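Local atomic coordinates of spydx (Streptococcus pyogenes, PDB entry 2J43), a protein that carries two family 41 carbohydrate-binding modules that bind glycogen, as part of a cell-surface enzyme that probably hydrolyses alpha-1,6 linkages in pullulan and glycogen. Residues A[172-177]-A[202-207]; A[141-146]-A[182-187]. All blocks are in the same frame, centred on the assembly; numbering follows the deposited sequence.

Interaction 1 of 2, residues A[172-177]-A[202-207]; sequences FLILDK and VFVKDT
The far end of the F172 ring reaches V204, with CZ lying 4.0 Å from CG1, and the methyl meets the ring at its edge, near the ring plane. The two side chains point at each other from facing strands. F172 holds CG between its own backbone N and carbonyl carbon (chi1 65°), and from there the ring is long enough to bridge strands that are too far apart for backbone hydrogen bonds. V204 offers both branches of its short fork: CG1 to the ring end, CG2 to the ring's CE1 and to I174, whose CD1 stands 4.3 Å from that methyl. V202 adds a lighter touch, its CG2 approaching F172 CZ obliquely at 4.3 Å. Strands 172-176 and 202-205 belong to the opposing layers of a beta-sandwich, the fold of this carbohydrate-binding module; their axes approach to 9.5 Å and diverge by 39°, with the touching residues F172 and I174 in the middle of strand 170-176. Aliphatic and aromatic residues suit this buried interior, where Y191 meets the F172 ring and Y118 touches both I174 and V204. F203 and K205 point away from the other strand; F203 is still covered by Y155 and Y106, whereas partly exposed K205 pairs with D208. Also on the solvent side, D176 forms a salt bridge with K179 and a hydrogen bond with S178, polar partners that fit its partly exposed position.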
ATOM      1  N   PHE A 172       2.507   7.735  18.124  1.00 17.52           N
ATOM      2  CA  PHE A 172       3.911   7.877  17.807  1.00 16.03           C
ATOM      3  C   PHE A 172       4.271   9.316  17.460  1.00 16.53           C
ATOM      4  O   PHE A 172       3.433  10.199  17.267  1.00 16.75           O
ATOM      5  CB  PHE A 172       4.310   6.897  16.680  1.00 15.79           C
ATOM      6  CG  PHE A 172       3.653   7.146  15.357  1.00 15.74           C
ATOM      7  CD1 PHE A 172       4.259   7.939  14.363  1.00 16.59           C
ATOM      8  CD2 PHE A 172       2.427   6.598  15.077  1.00 17.81           C
ATOM      9  CE1 PHE A 172       3.628   8.132  13.143  1.00 17.91           C
ATOM     10  CE2 PHE A 172       1.834   6.790  13.819  1.00 17.10           C
ATOM     11  CZ  PHE A 172       2.448   7.557  12.891  1.00 15.01           C
ATOM     12  N   LEU A 173       5.580   9.574  17.407  1.00 15.74           N
ATOM     13  CA  LEU A 173       6.066  10.879  17.046  1.00 15.97           C
ATOM     14  C   LEU A 173       7.367  10.729  16.325  1.00 15.84           C
ATOM     15  O   LEU A 173       8.132   9.848  16.641  1.00 16.91           O
ATOM     16  CB  LEU A 173       6.246  11.760  18.287  1.00 17.11           C
ATOM     17  CG  LEU A 173       6.317  13.254  18.027  1.00 19.81           C
ATOM     18  CD1 LEU A 173       5.130  13.887  17.303  1.00 21.25           C
ATOM     19  CD2 LEU A 173       6.580  14.054  19.343  1.00 22.24           C
ATOM     20  N   ILE A 174       7.612  11.560  15.338  1.00 14.85           N
ATOM     21  CA  ILE A 174       8.926  11.521  14.664  1.00 15.16           C
ATOM     22  C   ILE A 174       9.848  12.523  15.353  1.00 15.90           C
ATOM     23  O   ILE A 174       9.500  13.723  15.484  1.00 16.17           O
ATOM     24  CB  ILE A 174       8.833  11.868  13.181  1.00 15.34           C
ATOM     25  CG1 ILE A 174       7.760  11.055  12.462  1.00 16.29           C
ATOM     26  CG2 ILE A 174      10.198  11.669  12.484  1.00 16.44           C
ATOM     27  CD1 ILE A 174       7.954   9.538  12.547  1.00 15.23           C
ATOM     28  N   LEU A 175      11.026  12.054  15.749  1.00 14.92           N
ATOM     29  CA  LEU A 175      12.019  12.859  16.469  1.00 15.35           C
ATOM     30  C   LEU A 175      13.258  13.118  15.659  1.00 14.93           C
ATOM     31  O   LEU A 175      13.648  12.302  14.807  1.00 16.09           O
ATOM     32  CB  LEU A 175      12.447  12.129  17.740  1.00 16.14           C
ATOM     33  CG  LEU A 175      11.346  11.613  18.663  1.00 18.32           C
ATOM     34  CD1 LEU A 175      11.966  11.021  19.952  1.00 21.81           C
ATOM     35  CD2 LEU A 175      10.355  12.730  18.944  1.00 19.83           C
ATOM     36  N   ASP A 176      13.874  14.267  15.908  1.00 15.93           N
ATOM     37  CA  ASP A 176      15.181  14.551  15.375  1.00 15.92           C
ATOM     38  C   ASP A 176      16.178  14.635  16.522  1.00 16.21           C
ATOM     39  O   ASP A 176      16.231  15.611  17.239  1.00 16.44           O
ATOM     40  CB  ASP A 176      15.117  15.843  14.560  1.00 15.89           C
ATOM     41  CG  ASP A 176      16.430  16.185  13.911  1.00 17.88           C
ATOM     42  OD1 ASP A 176      17.454  15.542  14.250  1.00 18.10           O
ATOM     43  OD2 ASP A 176      16.505  17.122  13.063  1.00 18.29           O
ATOM     44  N   LYS A 177      16.948  13.576  16.701  1.00 15.80           N
ATOM     45  CA  LYS A 177      17.880  13.469  17.842  1.00 15.53           C
ATOM     46  C   LYS A 177      19.099  14.397  17.734  1.00 17.23           C
ATOM     47  O   LYS A 177      19.850  14.490  18.703  1.00 17.44           O
ATOM     48  CB  LYS A 177      18.363  12.060  17.978  1.00 15.23           C
ATOM     49  CG  LYS A 177      17.246  11.030  18.178  1.00 15.45           C
ATOM     50  CD  LYS A 177      17.742   9.653  18.550  1.00 16.70           C
ATOM     51  CE  LYS A 177      18.736   9.087  17.541  1.00 18.57           C
ATOM     52  NZ  LYS A 177      19.249   7.727  17.896  1.00 18.05           N
ATOM     53  N   VAL A 202       1.191   2.774   7.584  1.00 15.69           N
ATOM     54  CA  VAL A 202       0.825   4.159   7.602  1.00 15.98           C
ATOM     55  C   VAL A 202       1.939   5.035   7.081  1.00 16.21           C
ATOM     56  O   VAL A 202       3.108   4.619   6.928  1.00 14.71           O
ATOM     57  CB  VAL A 202       0.330   4.617   8.992  1.00 17.03           C
ATOM     58  CG1 VAL A 202      -0.897   3.806   9.439  1.00 19.30           C
ATOM     59  CG2 VAL A 202       1.433   4.548  10.016  1.00 17.52           C
ATOM     60  N   PHE A 203       1.588   6.280   6.782  1.00 15.83           N
ATOM     61  CA  PHE A 203       2.439   7.163   6.041  1.00 15.65           C
ATOM     62  C   PHE A 203       2.351   8.537   6.645  1.00 16.51           C
ATOM     63  O   PHE A 203       1.255   9.087   6.813  1.00 17.12           O
ATOM     64  CB  PHE A 203       2.018   7.205   4.564  1.00 16.09           C
ATOM     65  CG  PHE A 203       1.968   5.846   3.955  1.00 14.07           C
ATOM     66  CD1 PHE A 203       3.018   5.367   3.232  1.00 15.08           C
ATOM     67  CD2 PHE A 203       0.891   5.018   4.181  1.00 15.09           C
ATOM     68  CE1 PHE A 203       2.990   4.034   2.750  1.00 15.35           C
ATOM     69  CE2 PHE A 203       0.850   3.728   3.686  1.00 16.81           C
ATOM     70  CZ  PHE A 203       1.915   3.243   2.971  1.00 14.55           C
ATOM     71  N   VAL A 204       3.503   9.062   7.049  1.00 16.00           N
ATOM     72  CA  VAL A 204       3.639  10.445   7.531  1.00 16.89           C
ATOM     73  C   VAL A 204       4.752  11.147   6.807  1.00 15.83           C
ATOM     74  O   VAL A 204       5.619  10.511   6.193  1.00 14.88           O
ATOM     75  CB  VAL A 204       3.851  10.543   9.086  1.00 17.74           C
ATOM     76  CG1 VAL A 204       2.542  10.216   9.839  1.00 20.20           C
ATOM     77  CG2 VAL A 204       4.961   9.683   9.518  1.00 21.01           C
ATOM     78  N   LYS A 205       4.698  12.481   6.761  1.00 16.13           N
ATOM     79  CA  LYS A 205       5.681  13.229   6.025  1.00 17.03           C
ATOM     80  C   LYS A 205       6.012  14.602   6.632  1.00 17.45           C
ATOM     81  O   LYS A 205       5.151  15.188   7.285  1.00 17.76           O
ATOM     82  CB  LYS A 205       5.184  13.483   4.586  1.00 17.54           C
ATOM     83  CG  LYS A 205       3.829  14.162   4.468  1.00 18.65           C
ATOM     84  CD  LYS A 205       3.508  14.430   2.961  1.00 21.73           C
ATOM     85  CE  LYS A 205       2.163  15.055   2.753  1.00 21.74           C
ATOM     86  NZ  LYS A 205       2.048  16.477   3.257  1.00 22.50           N
ATOM     87  N   ASP A 206       7.248  15.046   6.417  1.00 18.88           N
ATOM     88  CA  ASP A 206       7.675  16.409   6.702  1.00 19.62           C
ATOM     89  C   ASP A 206       7.259  16.839   8.123  1.00 20.18           C
ATOM     90  O   ASP A 206       7.592  16.135   9.103  1.00 19.50           O
ATOM     91  CB  ASP A 206       7.128  17.323   5.569  1.00 20.21           C
ATOM     92  CG  ASP A 206       7.579  16.862   4.196  1.00 20.54           C
ATOM     93  OD1 ASP A 206       8.793  16.735   3.986  1.00 27.16           O
ATOM     94  OD2 ASP A 206       6.795  16.600   3.299  1.00 30.32           O
ATOM     95  N   THR A 207       6.522  17.960   8.247  1.00 20.76           N
ATOM     96  CA  THR A 207       5.986  18.425   9.507  1.00 21.57           C
ATOM     97  C   THR A 207       4.474  18.391   9.546  1.00 21.31           C
ATOM     98  O   THR A 207       3.816  19.057  10.356  1.00 22.09           O
ATOM     99  CB  THR A 207       6.458  19.839   9.832  1.00 21.48           C
ATOM    100  OG1 THR A 207       6.167  20.720   8.736  1.00 23.28           O
ATOM    101  CG2 THR A 207       7.975  19.867   9.972  1.00 21.23           C
TER

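Interaction 2 of 2, residues A[141-146]-A[182-187]; sequences TDWPNG and DAIKVQ
W143 sends its indole out with CG anti to the backbone N (chi1 -179°), while I184 sets CG2 anti to its own N, and these choices bring the tryptophan's six-membered ring past the isoleucine methyl, CZ2 to CG2 at 4.1 Å. The two side chains run by one another antiparallel, the methyl lying oblique to the indole. I184 CG2 sits closer still to P144 CB, at 3.5 Å, and the other branch continues the contact, I184 CD1 reaching P144 CG at 4.0 Å. A branched aliphatic suits this place because one side chain can serve both the proline ring and the indole. The peptide bond between W143 and P144 is cis. It sits at the middle of a type VIa beta turn closed by N145 N to D142 O at 2.8 Å, and it turns the proline back onto one face of the indole, P144 CB lying 4.0 Å from the ring plane and offset toward the rim. An inverse gamma turn centred on N145 overlaps its end. Packed edge-to-face with W131, W143 forms a tryptophan pair consistent with the aromatic platform on which family 41 modules hold alpha-glucans. At the outer rim of the contact, partly exposed K185 runs extended beyond CG, nearly perpendicular to the tryptophan side chain. Its CE, 4.1 Å from W143 CH2, and its CG a little farther lay the aliphatic stem against the ring. The short 3-10 segment 182-184 leads into this loop, with K185 N bonded to D182 O at 3.0 Å.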
ATOM      1  N   THR A 141      11.778   3.945  25.131  1.00 22.72           N
ATOM      2  CA  THR A 141      12.315   4.461  26.403  1.00 23.79           C
ATOM      3  C   THR A 141      13.482   5.396  26.178  1.00 24.48           C
ATOM      4  O   THR A 141      14.012   5.545  25.039  1.00 24.71           O
ATOM      5  CB  THR A 141      12.789   3.280  27.292  1.00 24.27           C
ATOM      6  OG1 THR A 141      13.799   2.537  26.588  1.00 26.19           O
ATOM      7  CG2 THR A 141      11.665   2.298  27.531  1.00 26.93           C
ATOM      8  N   ASP A 142      13.830   6.121  27.238  1.00 25.15           N
ATOM      9  CA  ASP A 142      14.993   7.023  27.249  1.00 25.98           C
ATOM     10  C   ASP A 142      14.921   8.101  26.184  1.00 25.25           C
ATOM     11  O   ASP A 142      15.774   8.234  25.307  1.00 25.04           O
ATOM     12  CB  ASP A 142      16.324   6.232  27.184  1.00 26.95           C
ATOM     13  CG  ASP A 142      16.436   5.210  28.305  1.00 31.29           C
ATOM     14  OD1 ASP A 142      16.417   5.611  29.493  1.00 36.52           O
ATOM     15  OD2 ASP A 142      16.458   3.979  28.109  1.00 36.37           O
ATOM     16  N   TRP A 143      13.899   8.934  26.303  1.00 25.24           N
ATOM     17  CA  TRP A 143      13.758  10.095  25.451  1.00 23.78           C
ATOM     18  C   TRP A 143      15.053  10.858  25.174  1.00 25.32           C
ATOM     19  O   TRP A 143      15.753  11.169  26.129  1.00 26.48           O
ATOM     20  CB  TRP A 143      12.746  11.024  26.122  1.00 23.88           C
ATOM     21  CG  TRP A 143      12.496  12.223  25.346  1.00 23.50           C
ATOM     22  CD1 TRP A 143      13.163  13.393  25.415  1.00 28.83           C
ATOM     23  CD2 TRP A 143      11.504  12.378  24.343  1.00 23.30           C
ATOM     24  NE1 TRP A 143      12.638  14.297  24.522  1.00 27.51           N
ATOM     25  CE2 TRP A 143      11.612  13.689  23.846  1.00 25.04           C
ATOM     26  CE3 TRP A 143      10.523  11.541  23.807  1.00 19.34           C
ATOM     27  CZ2 TRP A 143      10.782  14.178  22.841  1.00 24.07           C
ATOM     28  CZ3 TRP A 143       9.690  12.049  22.821  1.00 19.37           C
ATOM     29  CH2 TRP A 143       9.820  13.327  22.356  1.00 19.71           C
ATOM     30  N   PRO A 144      15.390  11.216  23.926  1.00 24.78           N
ATOM     31  CA  PRO A 144      14.642  10.933  22.704  1.00 24.89           C
ATOM     32  C   PRO A 144      15.116   9.695  21.907  1.00 23.87           C
ATOM     33  O   PRO A 144      14.952   9.699  20.669  1.00 23.55           O
ATOM     34  CB  PRO A 144      14.948  12.186  21.888  1.00 25.53           C
ATOM     35  CG  PRO A 144      16.451  12.382  22.157  1.00 25.88           C
ATOM     36  CD  PRO A 144      16.587  12.040  23.618  1.00 25.32           C
ATOM     37  N   ASN A 145      15.612   8.653  22.577  1.00 23.86           N
ATOM     38  CA  ASN A 145      16.133   7.495  21.806  0.50 24.17           C
ATOM     39  C   ASN A 145      15.057   6.487  21.313  1.00 24.23           C
ATOM     40  O   ASN A 145      14.904   5.356  21.777  1.00 25.99           O
ATOM     41  CB  ASN A 145      17.264   6.800  22.547  0.50 25.32           C
ATOM     42  CG  ASN A 145      18.178   5.981  21.627  0.50 24.12           C
ATOM     43  OD1 ASN A 145      18.006   5.889  20.396  0.50 19.34           O
ATOM     44  ND2 ASN A 145      19.139   5.356  22.246  0.50 24.12           N
ATOM     45  N   GLY A 146      14.366   6.878  20.283  1.00 23.66           N
ATOM     46  CA  GLY A 146      13.349   5.997  19.748  1.00 22.13           C
ATOM     47  C   GLY A 146      13.897   5.049  18.696  1.00 21.60           C
ATOM     48  O   GLY A 146      15.085   4.828  18.590  1.00 21.38           O
ATOM     49  N   ASP A 182      12.617  21.363  22.717  1.00 29.58           N
ATOM     50  CA  ASP A 182      11.333  21.156  22.023  1.00 30.09           C
ATOM     51  C   ASP A 182      11.544  20.837  20.541  1.00 28.68           C
ATOM     52  O   ASP A 182      10.734  20.094  19.944  1.00 29.53           O
ATOM     53  CB  ASP A 182      10.421  22.367  22.193  1.00 31.16           C
ATOM     54  CG  ASP A 182       9.780  22.443  23.586  1.00 33.73           C
ATOM     55  OD1 ASP A 182      10.058  21.597  24.473  1.00 37.20           O
ATOM     56  OD2 ASP A 182       8.945  23.331  23.871  1.00 41.43           O
ATOM     57  N   ALA A 183      12.661  21.321  19.976  1.00 26.51           N
ATOM     58  CA  ALA A 183      13.049  21.056  18.578  1.00 25.20           C
ATOM     59  C   ALA A 183      13.358  19.576  18.247  1.00 22.75           C
ATOM     60  O   ALA A 183      13.484  19.197  17.084  1.00 22.28           O
ATOM     61  CB  ALA A 183      14.230  21.936  18.195  1.00 25.06           C
ATOM     62  N   ILE A 184      13.456  18.734  19.258  1.00 20.98           N
ATOM     63  CA  ILE A 184      13.601  17.290  19.025  1.00 20.22           C
ATOM     64  C   ILE A 184      12.316  16.774  18.363  1.00 19.71           C
ATOM     65  O   ILE A 184      12.350  15.849  17.555  1.00 18.06           O
ATOM     66  CB  ILE A 184      13.902  16.563  20.335  1.00 20.65           C
ATOM     67  CG1 ILE A 184      15.322  16.890  20.831  1.00 19.40           C
ATOM     68  CG2 ILE A 184      13.758  15.068  20.192  1.00 21.01           C
ATOM     69  CD1 ILE A 184      15.605  16.334  22.269  1.00 22.54           C
ATOM     70  N   LYS A 185      11.169  17.342  18.725  1.00 18.73           N
ATOM     71  CA  LYS A 185       9.917  16.938  18.038  1.00 17.99           C
ATOM     72  C   LYS A 185       9.859  17.567  16.642  1.00 18.43           C
ATOM     73  O   LYS A 185       9.883  18.792  16.491  1.00 19.42           O
ATOM     74  CB  LYS A 185       8.713  17.381  18.843  1.00 18.06           C
ATOM     75  CG  LYS A 185       8.695  16.795  20.214  1.00 19.63           C
ATOM     76  CD  LYS A 185       7.430  17.272  20.965  1.00 21.41           C
ATOM     77  CE  LYS A 185       7.216  16.529  22.195  1.00 24.53           C
ATOM     78  NZ  LYS A 185       5.890  16.904  22.849  1.00 26.73           N
ATOM     79  N   VAL A 186       9.802  16.753  15.593  1.00 17.52           N
ATOM     80  CA  VAL A 186       9.859  17.291  14.234  1.00 18.31           C
ATOM     81  C   VAL A 186       8.652  18.202  14.009  1.00 19.04           C
ATOM     82  O   VAL A 186       8.778  19.272  13.385  1.00 20.60           O
ATOM     83  CB  VAL A 186       9.962  16.172  13.187  1.00 17.51           C
ATOM     84  CG1 VAL A 186       9.782  16.727  11.768  1.00 18.54           C
ATOM     85  CG2 VAL A 186      11.311  15.548  13.303  1.00 17.08           C
ATOM     86  N   GLN A 187       7.532  17.776  14.509  1.00 19.75           N
ATOM     87  CA  GLN A 187       6.403  18.669  14.789  1.00 21.75           C
ATOM     88  C   GLN A 187       5.751  18.264  16.114  1.00 22.44           C
ATOM     89  O   GLN A 187       5.955  17.168  16.618  1.00 23.36           O
ATOM     90  CB  GLN A 187       5.440  18.673  13.581  1.00 21.57           C
ATOM     91  CG  GLN A 187       4.844  17.318  13.206  1.00 23.28           C
ATOM     92  CD  GLN A 187       3.806  16.845  14.176  1.00 22.88           C
ATOM     93  OE1 GLN A 187       3.798  15.674  14.611  1.00 26.28           O
ATOM     94  NE2 GLN A 187       2.894  17.752  14.532  1.00 21.12           N
TER

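Interactions 1 and 2 have centres about 10 Å apart in the same module and are joined through strand 170-176, which supplies one segment of interaction 1 and is flanked by the loops of interaction 2. Interaction 1 uses the strand's inward side, whereas interaction 2 gathers the loops beside it. The loop 182-187 runs along that strand, and two backbone hydrogen bonds tie them, D176 N to I184 O at 2.7 Å and V186 N to I174 O at 3.0 Å. L175 touches both W143 and P144, its CD1 3.3 Å from P144 O. The buried sandwich interior of interaction 1 thus connects directly to the tryptophan-bearing surface of interaction 2, the likely glycan-binding face.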